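Local coordinates for protein PAN2-PAN3 deadenylation complex catalytic subunit pan2 (Neurospora crassa, PDB 4CZW) that probably shortens the poly(A) tails of mRNA as the catalytic exonuclease subunit of the PAN2-PAN3 deadenylation complex, at residues K258-I263 with G299-Y304; V330-K335 with A382-P387; K339-A344 with L363-S368. All coordinates share one frame; numbering follows the deposited sequence.

Contact 1. Residues K258-I263 with G299-Y304; sequences KIIFNI and GHVYCY
Gly-299 meets Ile-259 and Ile-260 where two sheets of the ubiquitin-protease-like domain come together, and the joint illustrates how a few atoms can link two sheets. At the start of the 299-304 segment, the CA of Gly-299 lies 3.7 Å from Ile-259 CG2, the branch that stands anti to its own backbone N. The glycine has a positive phi (80°), a conformation that suits a residue without a side chain. Its carbonyl O accepts a hydrogen bond from Ile-260 N at 3.2 Å, the one backbone bond between the segments, and its CA makes a C-H...O contact of 3.4 Å with Ile-260 O. Two residues on, Val-301 brings CG2, the branch beside its backbone N, to 3.6 Å from Ile-260 CD1, and the two side chains cross at about a right angle. Leu-235 of helix 227-235 touches both. Glu-236 and Lys-232 hydrogen-bond to the N and O of Val-301. Strand 250-262 belongs to the sheet near the four-cysteine zinc site, and strand 300-305 to the large mixed sheet. The chemistry is that of a narrow seam: one backbone hydrogen bond and a C-H...O contact, with aliphatic packing at Ile-259, Ile-260 and Val-301.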
ATOM      1  N   LYS A 258      10.303  30.332  12.975  1.00 68.83           N
ATOM      2  CA  LYS A 258      10.669  29.195  12.141  1.00 65.28           C
ATOM      3  C   LYS A 258      11.087  29.659  10.751  1.00 62.21           C
ATOM      4  O   LYS A 258      10.244  29.990   9.916  1.00 71.80           O
ATOM      5  CB  LYS A 258       9.510  28.201  12.042  1.00 67.74           C
ATOM      6  CG  LYS A 258       9.868  26.905  11.333  1.00 69.21           C
ATOM      7  CD  LYS A 258       8.745  25.887  11.439  1.00 65.24           C
ATOM      8  CE  LYS A 258       9.163  24.544  10.859  1.00 64.96           C
ATOM      9  NZ  LYS A 258       8.108  23.506  11.028  1.00 66.55           N
ATOM     10  N   ILE A 259      12.394  29.688  10.511  1.00 66.26           N
ATOM     11  CA  ILE A 259      12.929  30.099   9.220  1.00 66.19           C
ATOM     12  C   ILE A 259      12.824  28.958   8.215  1.00 61.98           C
ATOM     13  O   ILE A 259      13.479  27.928   8.365  1.00 65.61           O
ATOM     14  CB  ILE A 259      14.397  30.547   9.330  1.00 66.02           C
ATOM     15  CG1 ILE A 259      14.567  31.544  10.479  1.00 62.35           C
ATOM     16  CG2 ILE A 259      14.872  31.147   8.016  1.00 56.49           C
ATOM     17  CD1 ILE A 259      13.735  32.799  10.330  1.00 66.28           C
ATOM     18  N   ILE A 260      12.002  29.151   7.189  1.00 60.37           N
ATOM     19  CA  ILE A 260      11.727  28.099   6.218  1.00 58.22           C
ATOM     20  C   ILE A 260      12.587  28.235   4.963  1.00 58.92           C
ATOM     21  O   ILE A 260      12.591  29.276   4.308  1.00 56.10           O
ATOM     22  CB  ILE A 260      10.239  28.096   5.820  1.00 60.01           C
ATOM     23  CG1 ILE A 260       9.367  27.914   7.066  1.00 64.25           C
ATOM     24  CG2 ILE A 260       9.958  27.005   4.799  1.00 54.00           C
ATOM     25  CD1 ILE A 260       7.883  27.947   6.794  1.00 72.43           C
ATOM     26  N   PHE A 261      13.314  27.170   4.637  1.00 58.77           N
ATOM     27  CA  PHE A 261      14.214  27.168   3.489  1.00 58.50           C
ATOM     28  C   PHE A 261      13.579  26.508   2.268  1.00 68.16           C
ATOM     29  O   PHE A 261      13.538  27.095   1.187  1.00 66.55           O
ATOM     30  CB  PHE A 261      15.522  26.457   3.844  1.00 62.23           C
ATOM     31  CG  PHE A 261      16.242  27.061   5.015  1.00 58.04           C
ATOM     32  CD1 PHE A 261      16.366  28.435   5.136  1.00 59.38           C
ATOM     33  CD2 PHE A 261      16.786  26.255   6.000  1.00 62.79           C
ATOM     34  CE1 PHE A 261      17.027  28.993   6.214  1.00 59.93           C
ATOM     35  CE2 PHE A 261      17.445  26.807   7.082  1.00 66.39           C
ATOM     36  CZ  PHE A 261      17.566  28.177   7.189  1.00 60.37           C
ATOM     37  N   ASN A 262      13.090  25.286   2.446  1.00 69.91           N
ATOM     38  CA  ASN A 262      12.475  24.545   1.349  1.00 60.11           C
ATOM     39  C   ASN A 262      11.163  23.872   1.732  1.00 62.47           C
ATOM     40  O   ASN A 262      10.969  23.463   2.876  1.00 62.31           O
ATOM     41  CB  ASN A 262      13.442  23.488   0.810  1.00 55.81           C
ATOM     42  CG  ASN A 262      14.435  24.058  -0.180  1.00 72.29           C
ATOM     43  OD1 ASN A 262      14.126  24.220  -1.360  1.00 89.96           O
ATOM     44  ND2 ASN A 262      15.639  24.361   0.293  1.00 78.92           N
ATOM     45  N   ILE A 263      10.268  23.767   0.756  1.00 58.41           N
ATOM     46  CA  ILE A 263       9.023  23.030   0.919  1.00 57.66           C
ATOM     47  C   ILE A 263       9.124  21.700   0.173  1.00 55.59           C
ATOM     48  O   ILE A 263       9.726  21.632  -0.898  1.00 57.81           O
ATOM     49  CB  ILE A 263       7.816  23.837   0.405  1.00 58.19           C
ATOM     50  CG1 ILE A 263       8.082  24.342  -1.014  1.00 61.77           C
ATOM     51  CG2 ILE A 263       7.527  25.007   1.334  1.00 48.52           C
ATOM     52  CD1 ILE A 263       6.928  25.107  -1.615  1.00 70.60           C
ATOM     53  N   GLY A 299      12.924  33.111   4.425  1.00 69.11           N
ATOM     54  CA  GLY A 299      12.411  32.419   5.593  1.00 62.11           C
ATOM     55  C   GLY A 299      10.901  32.457   5.729  1.00 62.35           C
ATOM     56  O   GLY A 299      10.342  31.879   6.662  1.00 65.74           O
ATOM     57  N   HIS A 300      10.236  33.135   4.800  1.00 60.90           N
ATOM     58  CA  HIS A 300       8.782  33.245   4.837  1.00 64.56           C
ATOM     59  C   HIS A 300       8.128  32.444   3.716  1.00 69.39           C
ATOM     60  O   HIS A 300       8.760  32.134   2.707  1.00 64.66           O
ATOM     61  CB  HIS A 300       8.354  34.712   4.751  1.00 67.88           C
ATOM     62  CG  HIS A 300       8.764  35.531   5.936  1.00 73.01           C
ATOM     63  ND1 HIS A 300       8.121  35.451   7.153  1.00 67.83           N
ATOM     64  CD2 HIS A 300       9.750  36.446   6.091  1.00 71.80           C
ATOM     65  CE1 HIS A 300       8.694  36.282   8.006  1.00 64.58           C
ATOM     66  NE2 HIS A 300       9.684  36.897   7.386  1.00 70.86           N
ATOM     67  N   VAL A 301       6.856  32.112   3.906  1.00 66.90           N
ATOM     68  CA  VAL A 301       6.104  31.341   2.925  1.00 60.88           C
ATOM     69  C   VAL A 301       4.848  32.089   2.490  1.00 60.26           C
ATOM     70  O   VAL A 301       4.087  32.577   3.323  1.00 69.16           O
ATOM     71  CB  VAL A 301       5.713  29.954   3.480  1.00 60.99           C
ATOM     72  CG1 VAL A 301       4.574  29.352   2.677  1.00 58.12           C
ATOM     73  CG2 VAL A 301       6.918  29.029   3.485  1.00 66.71           C
ATOM     74  N   TYR A 302       4.644  32.184   1.179  1.00 58.19           N
ATOM     75  CA  TYR A 302       3.476  32.862   0.633  1.00 60.32           C
ATOM     76  C   TYR A 302       2.695  31.935  -0.292  1.00 62.86           C
ATOM     77  O   TYR A 302       3.234  31.423  -1.271  1.00 58.79           O
ATOM     78  CB  TYR A 302       3.898  34.129  -0.113  1.00 60.28           C
ATOM     79  CG  TYR A 302       4.791  35.037   0.700  1.00 69.36           C
ATOM     80  CD1 TYR A 302       4.252  35.977   1.569  1.00 78.22           C
ATOM     81  CD2 TYR A 302       6.175  34.951   0.605  1.00 72.22           C
ATOM     82  CE1 TYR A 302       5.064  36.807   2.317  1.00 74.56           C
ATOM     83  CE2 TYR A 302       6.995  35.777   1.349  1.00 76.36           C
ATOM     84  CZ  TYR A 302       6.434  36.703   2.204  1.00 75.88           C
ATOM     85  OH  TYR A 302       7.247  37.529   2.947  1.00 79.41           O
ATOM     86  N   CYS A 303       1.420  31.724   0.023  1.00 58.78           N
ATOM     87  CA  CYS A 303       0.585  30.812  -0.749  1.00 59.73           C
ATOM     88  C   CYS A 303      -0.527  31.553  -1.488  1.00 58.28           C
ATOM     89  O   CYS A 303      -1.117  32.495  -0.958  1.00 63.66           O
ATOM     90  CB  CYS A 303      -0.014  29.740   0.162  1.00 67.73           C
ATOM     91  SG  CYS A 303      -0.952  28.462  -0.706  1.00 81.30           S
ATOM     92  N   TYR A 304      -0.810  31.120  -2.713  1.00 57.28           N
ATOM     93  CA  TYR A 304      -1.841  31.754  -3.528  1.00 60.81           C
ATOM     94  C   TYR A 304      -2.763  30.720  -4.167  1.00 59.94           C
ATOM     95  O   TYR A 304      -2.365  29.580  -4.404  1.00 58.30           O
ATOM     96  CB  TYR A 304      -1.205  32.629  -4.609  1.00 65.61           C
ATOM     97  CG  TYR A 304      -0.210  33.632  -4.072  1.00 67.56           C
ATOM     98  CD1 TYR A 304      -0.634  34.834  -3.522  1.00 72.33           C
ATOM     99  CD2 TYR A 304       1.154  33.375  -4.114  1.00 66.96           C
ATOM    100  CE1 TYR A 304       0.273  35.754  -3.027  1.00 71.75           C
ATOM    101  CE2 TYR A 304       2.067  34.288  -3.622  1.00 69.86           C
ATOM    102  CZ  TYR A 304       1.622  35.474  -3.081  1.00 69.01           C
ATOM    103  OH  TYR A 304       2.529  36.385  -2.592  1.00 68.98           O
TER

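Contact 2. Residues V330-K335 with A382-P387; sequences VNVETK and AAWKMP
The ammonium of Lys-385, whose methylenes lie against Val-330, is gripped by three oxygens: Ser-4 OG, Tyr-13 OH and the carbonyl O of Thr-379. The lysine begins strand 385-394, which pairs antiparallel with strand 321-334 in the large mixed sheet of the ubiquitin-protease-like domain, the short axes lying at 156°. Asn-331 and Met-386, a selenomethionine in this crystal, are a hydrogen-bonded pair: Asn-331 N reaches Met-386 O at 2.8 Å, and Met-386 N reaches Asn-331 O at 3.2 Å. A third bond runs from Glu-333 N to Trp-384 O, 3.0 Å long and on a lone pair of that oxygen, which also receives a C-H...O contact from Val-332 CA.

Val-330, Val-332, Lys-385 and Pro-387 share one face of the sheet. The Lys-385 chain is fully extended, carrying CG to 3.6 Å from Val-330 CG1 on its way to the oxygens that hold NZ. The indole of Trp-384 runs alongside Val-332: with CG set between the backbone N and the carbonyl carbon (chi1 60°), the ring points the same way as the valine, and CE3 comes 3.8 Å from Val-332 CG1. Its NE1 is tied to Arg-6 O and Tyr-13 meets it edge-to-face, so the N-terminal segment covers the ring and anchors the lysine too. Lys-385 CB sits over one indole face toward the rim, and Trp-384 CB rests 3.5 Å from Glu-333 O.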
ATOM      1  N   VAL A 330     -11.033  11.631   4.296  1.00 39.03           N
ATOM      2  CA  VAL A 330     -12.233  12.267   4.829  1.00 32.17           C
ATOM      3  C   VAL A 330     -12.870  11.472   5.966  1.00 35.56           C
ATOM      4  O   VAL A 330     -13.066  10.262   5.856  1.00 46.90           O
ATOM      5  CB  VAL A 330     -13.281  12.471   3.716  1.00 29.72           C
ATOM      6  CG1 VAL A 330     -14.522  13.148   4.270  1.00 35.75           C
ATOM      7  CG2 VAL A 330     -12.689  13.284   2.575  1.00 36.88           C
ATOM      8  N   ASN A 331     -13.190  12.162   7.056  1.00 38.32           N
ATOM      9  CA  ASN A 331     -13.895  11.547   8.173  1.00 38.39           C
ATOM     10  C   ASN A 331     -15.402  11.617   7.969  1.00 42.30           C
ATOM     11  O   ASN A 331     -15.950  12.686   7.702  1.00 40.50           O
ATOM     12  CB  ASN A 331     -13.511  12.221   9.492  1.00 37.32           C
ATOM     13  CG  ASN A 331     -14.123  11.534  10.698  1.00 36.18           C
ATOM     14  OD1 ASN A 331     -13.557  10.585  11.240  1.00 48.85           O
ATOM     15  ND2 ASN A 331     -15.286  12.014  11.128  1.00 44.15           N
ATOM     16  N   VAL A 332     -16.069  10.474   8.092  1.00 47.62           N
ATOM     17  CA  VAL A 332     -17.513  10.405   7.908  1.00 37.97           C
ATOM     18  C   VAL A 332     -18.210   9.963   9.190  1.00 42.47           C
ATOM     19  O   VAL A 332     -17.991   8.853   9.674  1.00 51.65           O
ATOM     20  CB  VAL A 332     -17.892   9.440   6.769  1.00 36.99           C
ATOM     21  CG1 VAL A 332     -19.402   9.306   6.669  1.00 39.32           C
ATOM     22  CG2 VAL A 332     -17.302   9.918   5.450  1.00 35.76           C
ATOM     23  N   GLU A 333     -19.052  10.837   9.733  1.00 48.02           N
ATOM     24  CA  GLU A 333     -19.765  10.547  10.972  1.00 56.53           C
ATOM     25  C   GLU A 333     -21.150   9.966  10.708  1.00 53.92           C
ATOM     26  O   GLU A 333     -21.807  10.318   9.730  1.00 54.55           O
ATOM     27  CB  GLU A 333     -19.892  11.811  11.826  1.00 54.90           C
ATOM     28  CG  GLU A 333     -18.570  12.415  12.262  1.00 61.37           C
ATOM     29  CD  GLU A 333     -18.752  13.650  13.122  1.00 85.57           C
ATOM     30  OE1 GLU A 333     -19.911  13.986  13.443  1.00 81.92           O
ATOM     31  OE2 GLU A 333     -17.736  14.287  13.476  1.00 84.23           O
ATOM     32  N   THR A 334     -21.586   9.071  11.588  1.00 77.49           N
ATOM     33  CA  THR A 334     -22.934   8.520  11.529  1.00 82.34           C
ATOM     34  C   THR A 334     -23.676   8.902  12.806  1.00 96.81           C
ATOM     35  O   THR A 334     -23.143   8.747  13.902  1.00 94.38           O
ATOM     36  CB  THR A 334     -22.919   6.988  11.367  1.00 80.37           C
ATOM     37  OG1 THR A 334     -22.136   6.636  10.220  1.00 81.76           O
ATOM     38  CG2 THR A 334     -24.333   6.453  11.198  1.00103.69           C
ATOM     39  N   LYS A 335     -24.900   9.407  12.666  1.00112.05           N
ATOM     40  CA  LYS A 335     -25.636   9.941  13.810  1.00113.82           C
ATOM     41  C   LYS A 335     -26.018   8.862  14.817  1.00121.56           C
ATOM     42  O   LYS A 335     -25.841   9.036  16.025  1.00128.44           O
ATOM     43  CB  LYS A 335     -26.902  10.673  13.356  1.00104.96           C
ATOM     44  CG  LYS A 335     -27.595  11.411  14.497  1.00106.89           C
ATOM     45  CD  LYS A 335     -29.010  11.851  14.147  1.00104.37           C
ATOM     46  CE  LYS A 335     -29.026  13.104  13.288  1.00 85.81           C
ATOM     47  NZ  LYS A 335     -30.412  13.628  13.121  1.00 74.63           N
ATOM     48  N   ALA A 382     -20.579  20.173   7.539  1.00 40.31           N
ATOM     49  CA  ALA A 382     -20.257  20.384   8.949  1.00 39.76           C
ATOM     50  C   ALA A 382     -20.914  19.350   9.861  1.00 47.14           C
ATOM     51  O   ALA A 382     -20.541  19.212  11.025  1.00 50.75           O
ATOM     52  CB  ALA A 382     -20.666  21.787   9.374  1.00 42.24           C
ATOM     53  N   ALA A 383     -21.890  18.626   9.323  1.00 48.35           N
ATOM     54  CA  ALA A 383     -22.654  17.668  10.111  1.00 38.13           C
ATOM     55  C   ALA A 383     -21.994  16.294  10.165  1.00 46.00           C
ATOM     56  O   ALA A 383     -22.061  15.612  11.189  1.00 45.50           O
ATOM     57  CB  ALA A 383     -24.063  17.547   9.562  1.00 44.56           C
ATOM     58  N   TRP A 384     -21.351  15.886   9.073  1.00 41.94           N
ATOM     59  CA  TRP A 384     -20.811  14.532   8.996  1.00 39.84           C
ATOM     60  C   TRP A 384     -19.569  14.375   8.112  1.00 39.54           C
ATOM     61  O   TRP A 384     -18.811  13.418   8.278  1.00 45.81           O
ATOM     62  CB  TRP A 384     -21.901  13.571   8.509  1.00 43.09           C
ATOM     63  CG  TRP A 384     -22.458  13.901   7.154  1.00 37.50           C
ATOM     64  CD1 TRP A 384     -23.502  14.734   6.875  1.00 39.03           C
ATOM     65  CD2 TRP A 384     -22.002  13.394   5.894  1.00 37.74           C
ATOM     66  NE1 TRP A 384     -23.722  14.781   5.518  1.00 40.08           N
ATOM     67  CE2 TRP A 384     -22.814  13.967   4.894  1.00 40.14           C
ATOM     68  CE3 TRP A 384     -20.984  12.515   5.514  1.00 32.66           C
ATOM     69  CZ2 TRP A 384     -22.639  13.687   3.541  1.00 40.67           C
ATOM     70  CZ3 TRP A 384     -20.813  12.238   4.171  1.00 36.54           C
ATOM     71  CH2 TRP A 384     -21.636  12.823   3.200  1.00 42.34           C
ATOM     72  N   LYS A 385     -19.351  15.297   7.178  1.00 41.89           N
ATOM     73  CA  LYS A 385     -18.234  15.149   6.245  1.00 35.88           C
ATOM     74  C   LYS A 385     -17.153  16.210   6.431  1.00 44.91           C
ATOM     75  O   LYS A 385     -17.326  17.362   6.031  1.00 41.89           O
ATOM     76  CB  LYS A 385     -18.737  15.178   4.801  1.00 35.46           C
ATOM     77  CG  LYS A 385     -17.690  14.746   3.789  1.00 32.02           C
ATOM     78  CD  LYS A 385     -18.150  14.961   2.362  1.00 30.44           C
ATOM     79  CE  LYS A 385     -17.052  14.604   1.377  1.00 33.86           C
ATOM     80  NZ  LYS A 385     -17.411  14.995  -0.011  1.00 43.07           N
HETATM   81  N   MSE A 386     -16.030  15.807   7.020  1.00 43.22           N
HETATM   82  CA  MSE A 386     -14.919  16.718   7.273  1.00 38.29           C
HETATM   83  C   MSE A 386     -13.573  16.106   6.878  1.00 41.62           C
HETATM   84  O   MSE A 386     -13.315  14.934   7.147  1.00 40.70           O
HETATM   85  CB  MSE A 386     -14.894  17.129   8.746  1.00 43.26           C
HETATM   86  CG  MSE A 386     -15.896  18.214   9.104  1.00 48.21           C
HETATM   87 SE   MSE A 386     -15.370  19.949   8.383  1.00 57.45          SE
HETATM   88  CE  MSE A 386     -16.977  20.379   7.372  1.00 40.03           C
ATOM     89  N   PRO A 387     -12.709  16.910   6.240  1.00 39.18           N
ATOM     90  CA  PRO A 387     -11.385  16.457   5.802  1.00 41.52           C
ATOM     91  C   PRO A 387     -10.408  16.302   6.965  1.00 38.81           C
ATOM     92  O   PRO A 387     -10.433  17.098   7.903  1.00 37.53           O
ATOM     93  CB  PRO A 387     -10.933  17.572   4.858  1.00 40.37           C
ATOM     94  CG  PRO A 387     -11.611  18.785   5.384  1.00 39.22           C
ATOM     95  CD  PRO A 387     -12.949  18.322   5.892  1.00 42.28           C
TER

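Contact 3. Residues K339-A344 with L363-S368; sequences KSHLVA and LFNDFS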
ATOM      1  N   LYS A 339     -20.594   7.151  15.649  1.00102.87           N
ATOM      2  CA  LYS A 339     -19.283   6.588  15.340  1.00 96.01           C
ATOM      3  C   LYS A 339     -18.565   7.435  14.298  1.00 87.63           C
ATOM      4  O   LYS A 339     -18.871   8.619  14.131  1.00118.69           O
ATOM      5  CB  LYS A 339     -19.405   5.150  14.827  1.00 89.79           C
ATOM      6  CG  LYS A 339     -20.345   4.968  13.632  1.00 90.07           C
ATOM      7  CD  LYS A 339     -20.242   3.558  13.051  1.00 99.33           C
ATOM      8  CE  LYS A 339     -21.586   3.052  12.536  1.00111.59           C
ATOM      9  NZ  LYS A 339     -21.577   1.566  12.389  1.00111.41           N
ATOM     10  N   SER A 340     -17.620   6.813  13.596  1.00 61.00           N
ATOM     11  CA  SER A 340     -16.898   7.458  12.500  1.00 52.45           C
ATOM     12  C   SER A 340     -16.047   6.437  11.745  1.00 50.72           C
ATOM     13  O   SER A 340     -15.546   5.484  12.335  1.00 56.97           O
ATOM     14  CB  SER A 340     -16.018   8.608  13.022  1.00 46.67           C
ATOM     15  OG  SER A 340     -15.016   8.144  13.910  1.00 82.82           O
ATOM     16  N   HIS A 341     -15.897   6.628  10.438  1.00 42.59           N
ATOM     17  CA  HIS A 341     -14.932   5.853   9.661  1.00 48.09           C
ATOM     18  C   HIS A 341     -14.410   6.721   8.522  1.00 41.04           C
ATOM     19  O   HIS A 341     -14.953   7.795   8.259  1.00 41.83           O
ATOM     20  CB  HIS A 341     -15.544   4.554   9.122  1.00 48.60           C
ATOM     21  CG  HIS A 341     -16.189   4.700   7.780  1.00 46.71           C
ATOM     22  ND1 HIS A 341     -17.389   5.353   7.600  1.00 46.41           N
ATOM     23  CD2 HIS A 341     -15.806   4.270   6.554  1.00 41.04           C
ATOM     24  CE1 HIS A 341     -17.714   5.324   6.320  1.00 42.50           C
ATOM     25  NE2 HIS A 341     -16.771   4.673   5.664  1.00 48.39           N
ATOM     26  N   LEU A 342     -13.357   6.267   7.850  1.00 40.31           N
ATOM     27  CA  LEU A 342     -12.693   7.105   6.860  1.00 37.66           C
ATOM     28  C   LEU A 342     -12.911   6.646   5.421  1.00 44.93           C
ATOM     29  O   LEU A 342     -12.962   5.450   5.134  1.00 45.58           O
ATOM     30  CB  LEU A 342     -11.195   7.162   7.155  1.00 28.52           C
ATOM     31  CG  LEU A 342     -10.839   7.467   8.609  1.00 41.76           C
ATOM     32  CD1 LEU A 342      -9.342   7.367   8.831  1.00 34.18           C
ATOM     33  CD2 LEU A 342     -11.353   8.839   9.014  1.00 39.02           C
ATOM     34  N   VAL A 343     -13.040   7.615   4.522  1.00 40.02           N
ATOM     35  CA  VAL A 343     -13.084   7.346   3.091  1.00 38.20           C
ATOM     36  C   VAL A 343     -12.032   8.202   2.398  1.00 39.66           C
ATOM     37  O   VAL A 343     -11.400   9.049   3.032  1.00 42.04           O
ATOM     38  CB  VAL A 343     -14.470   7.638   2.484  1.00 42.31           C
ATOM     39  CG1 VAL A 343     -15.542   6.810   3.182  1.00 29.55           C
ATOM     40  CG2 VAL A 343     -14.787   9.123   2.574  1.00 32.42           C
ATOM     41  N   ALA A 344     -11.840   7.984   1.103  1.00 42.12           N
ATOM     42  CA  ALA A 344     -10.853   8.747   0.352  1.00 36.31           C
ATOM     43  C   ALA A 344     -11.431   9.279  -0.953  1.00 42.11           C
ATOM     44  O   ALA A 344     -11.942   8.517  -1.774  1.00 41.25           O
ATOM     45  CB  ALA A 344      -9.624   7.892   0.076  1.00 31.60           C
ATOM     46  N   LEU A 363     -14.552   8.256  -5.310  1.00 43.52           N
ATOM     47  CA  LEU A 363     -14.775   8.015  -3.891  1.00 37.11           C
ATOM     48  C   LEU A 363     -14.338   6.605  -3.510  1.00 45.51           C
ATOM     49  O   LEU A 363     -14.899   5.622  -3.993  1.00 50.39           O
ATOM     50  CB  LEU A 363     -16.247   8.226  -3.533  1.00 29.67           C
ATOM     51  CG  LEU A 363     -16.686   7.748  -2.148  1.00 37.61           C
ATOM     52  CD1 LEU A 363     -15.929   8.480  -1.051  1.00 37.13           C
ATOM     53  CD2 LEU A 363     -18.189   7.913  -1.973  1.00 38.08           C
ATOM     54  N   PHE A 364     -13.333   6.513  -2.646  1.00 44.14           N
ATOM     55  CA  PHE A 364     -12.846   5.219  -2.185  1.00 39.74           C
ATOM     56  C   PHE A 364     -13.345   4.908  -0.779  1.00 37.49           C
ATOM     57  O   PHE A 364     -12.616   5.071   0.200  1.00 41.34           O
ATOM     58  CB  PHE A 364     -11.315   5.174  -2.222  1.00 34.19           C
ATOM     59  CG  PHE A 364     -10.743   5.155  -3.612  1.00 35.44           C
ATOM     60  CD1 PHE A 364     -10.548   3.954  -4.276  1.00 41.77           C
ATOM     61  CD2 PHE A 364     -10.398   6.333  -4.251  1.00 36.59           C
ATOM     62  CE1 PHE A 364     -10.021   3.931  -5.554  1.00 45.15           C
ATOM     63  CE2 PHE A 364      -9.870   6.316  -5.529  1.00 39.51           C
ATOM     64  CZ  PHE A 364      -9.681   5.113  -6.181  1.00 42.14           C
ATOM     65  N   ASN A 365     -14.596   4.469  -0.687  1.00 42.14           N
ATOM     66  CA  ASN A 365     -15.162   4.027   0.580  1.00 39.08           C
ATOM     67  C   ASN A 365     -14.868   2.548   0.790  1.00 47.41           C
ATOM     68  O   ASN A 365     -15.717   1.695   0.529  1.00 58.64           O
ATOM     69  CB  ASN A 365     -16.670   4.289   0.619  1.00 36.52           C
ATOM     70  CG  ASN A 365     -17.291   3.944   1.961  1.00 46.25           C
ATOM     71  OD1 ASN A 365     -16.587   3.674   2.936  1.00 42.81           O
ATOM     72  ND2 ASN A 365     -18.617   3.960   2.018  1.00 43.04           N
ATOM     73  N   ASP A 366     -13.656   2.263   1.261  1.00 44.94           N
ATOM     74  CA  ASP A 366     -13.157   0.896   1.389  1.00 43.56           C
ATOM     75  C   ASP A 366     -13.233   0.167   0.048  1.00 47.55           C
ATOM     76  O   ASP A 366     -12.641   0.612  -0.934  1.00 44.90           O
ATOM     77  CB  ASP A 366     -13.926   0.134   2.472  1.00 40.76           C
ATOM     78  CG  ASP A 366     -13.575   0.603   3.872  1.00 44.17           C
ATOM     79  OD1 ASP A 366     -12.372   0.794   4.152  1.00 38.42           O
ATOM     80  OD2 ASP A 366     -14.498   0.785   4.693  1.00 47.85           O
ATOM     81  N   PHE A 367     -13.961  -0.945   0.003  1.00 46.61           N
ATOM     82  CA  PHE A 367     -14.066  -1.713  -1.235  1.00 44.93           C
ATOM     83  C   PHE A 367     -15.210  -1.211  -2.112  1.00 43.13           C
ATOM     84  O   PHE A 367     -15.495  -1.783  -3.164  1.00 51.00           O
ATOM     85  CB  PHE A 367     -14.232  -3.208  -0.938  1.00 36.00           C
ATOM     86  CG  PHE A 367     -15.379  -3.531  -0.022  1.00 39.10           C
ATOM     87  CD1 PHE A 367     -16.644  -3.777  -0.532  1.00 47.21           C
ATOM     88  CD2 PHE A 367     -15.189  -3.611   1.347  1.00 42.21           C
ATOM     89  CE1 PHE A 367     -17.699  -4.082   0.307  1.00 50.41           C
ATOM     90  CE2 PHE A 367     -16.239  -3.916   2.192  1.00 48.36           C
ATOM     91  CZ  PHE A 367     -17.495  -4.154   1.671  1.00 54.96           C
ATOM     92  N   SER A 368     -15.861  -0.138  -1.676  1.00 48.71           N
ATOM     93  CA  SER A 368     -16.891   0.508  -2.482  1.00 40.04           C
ATOM     94  C   SER A 368     -16.307   1.713  -3.212  1.00 47.74           C
ATOM     95  O   SER A 368     -16.034   2.748  -2.602  1.00 48.84           O
ATOM     96  CB  SER A 368     -18.075   0.932  -1.613  1.00 40.67           C
ATOM     97  OG  SER A 368     -19.078   1.563  -2.390  1.00 50.85           O
TER
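A two-residue beta hairpin, closed by a type II' turn from Asn-365 to Ser-368, brings Asn-365 and Phe-364 against His-341 and Ala-344 in the large mixed sheet of the ubiquitin-protease-like domain. The turn is cross-tied by Asn-365 N to Ser-368 O and Ser-368 N to Asn-365 O. Strand 363-365 runs antiparallel to strand 339-344, and Ala-344 with Phe-364 is the hydrogen-bonded pair that joins them.

The polar centre lies beyond that pair. His-341 NE2 donates to Asn-365 OD1 at 2.9 Å, nearly straight (164°); the oxygen lies in the imidazole plane, whereas the N-H comes in tilted from the carbonyl plane of the amide. Asn-365 extends its CG anti to the backbone N (chi1 -176°), which carries the amide out to the imidazole edge. The bonds from ND2 to the carbonyls of Glu-12 and Arg-14 probably fix the amide's rotation, presenting OD1 to the histidine. An alanine in place of His-341 is likely to leave Asn-365 OD1 without its N-H donor and open a gap beside the turn. Between these polar groups and the backbone pair, Val-343 splits its methyls: CG1 packs on the amide, 3.6 Å from Asn-365 CG, and CG2 meets Leu-363 CD1 at 3.9 Å.

Beyond Val-343, Ala-344 N bonds to Phe-364 O and Phe-364 N returns to Ala-344 O. Ala-344 CB faces Phe-364 CB at 3.9 Å, and the phenyl edge turns to the same carbonyl, with Phe-364 CD2 3.6 Å from Ala-344 O.

In the fold
All three contacts lie in the ubiquitin-protease-like scaffold domain, not in the exonuclease domain, and all reach its large mixed sheet. Contact 1 closes before the others open along the chain, whereas contact 3 is nested within the loop closed by contact 2. Contacts 2 and 3 are direct neighbours, their centres about 11 Å apart: strands 321-334 and 339-347 pair side by side, with backbone hydrogen bonds from Val-330 N to Val-343 O and from Val-332 N to His-341 O. Contact 1, where the zinc-bearing sheet joins, stands apart, its centre about 32 Å from that of contact 2 and about 34 Å from that of contact 3. Together they join strands of a domain thought to serve as a structural scaffold rather than as a protease.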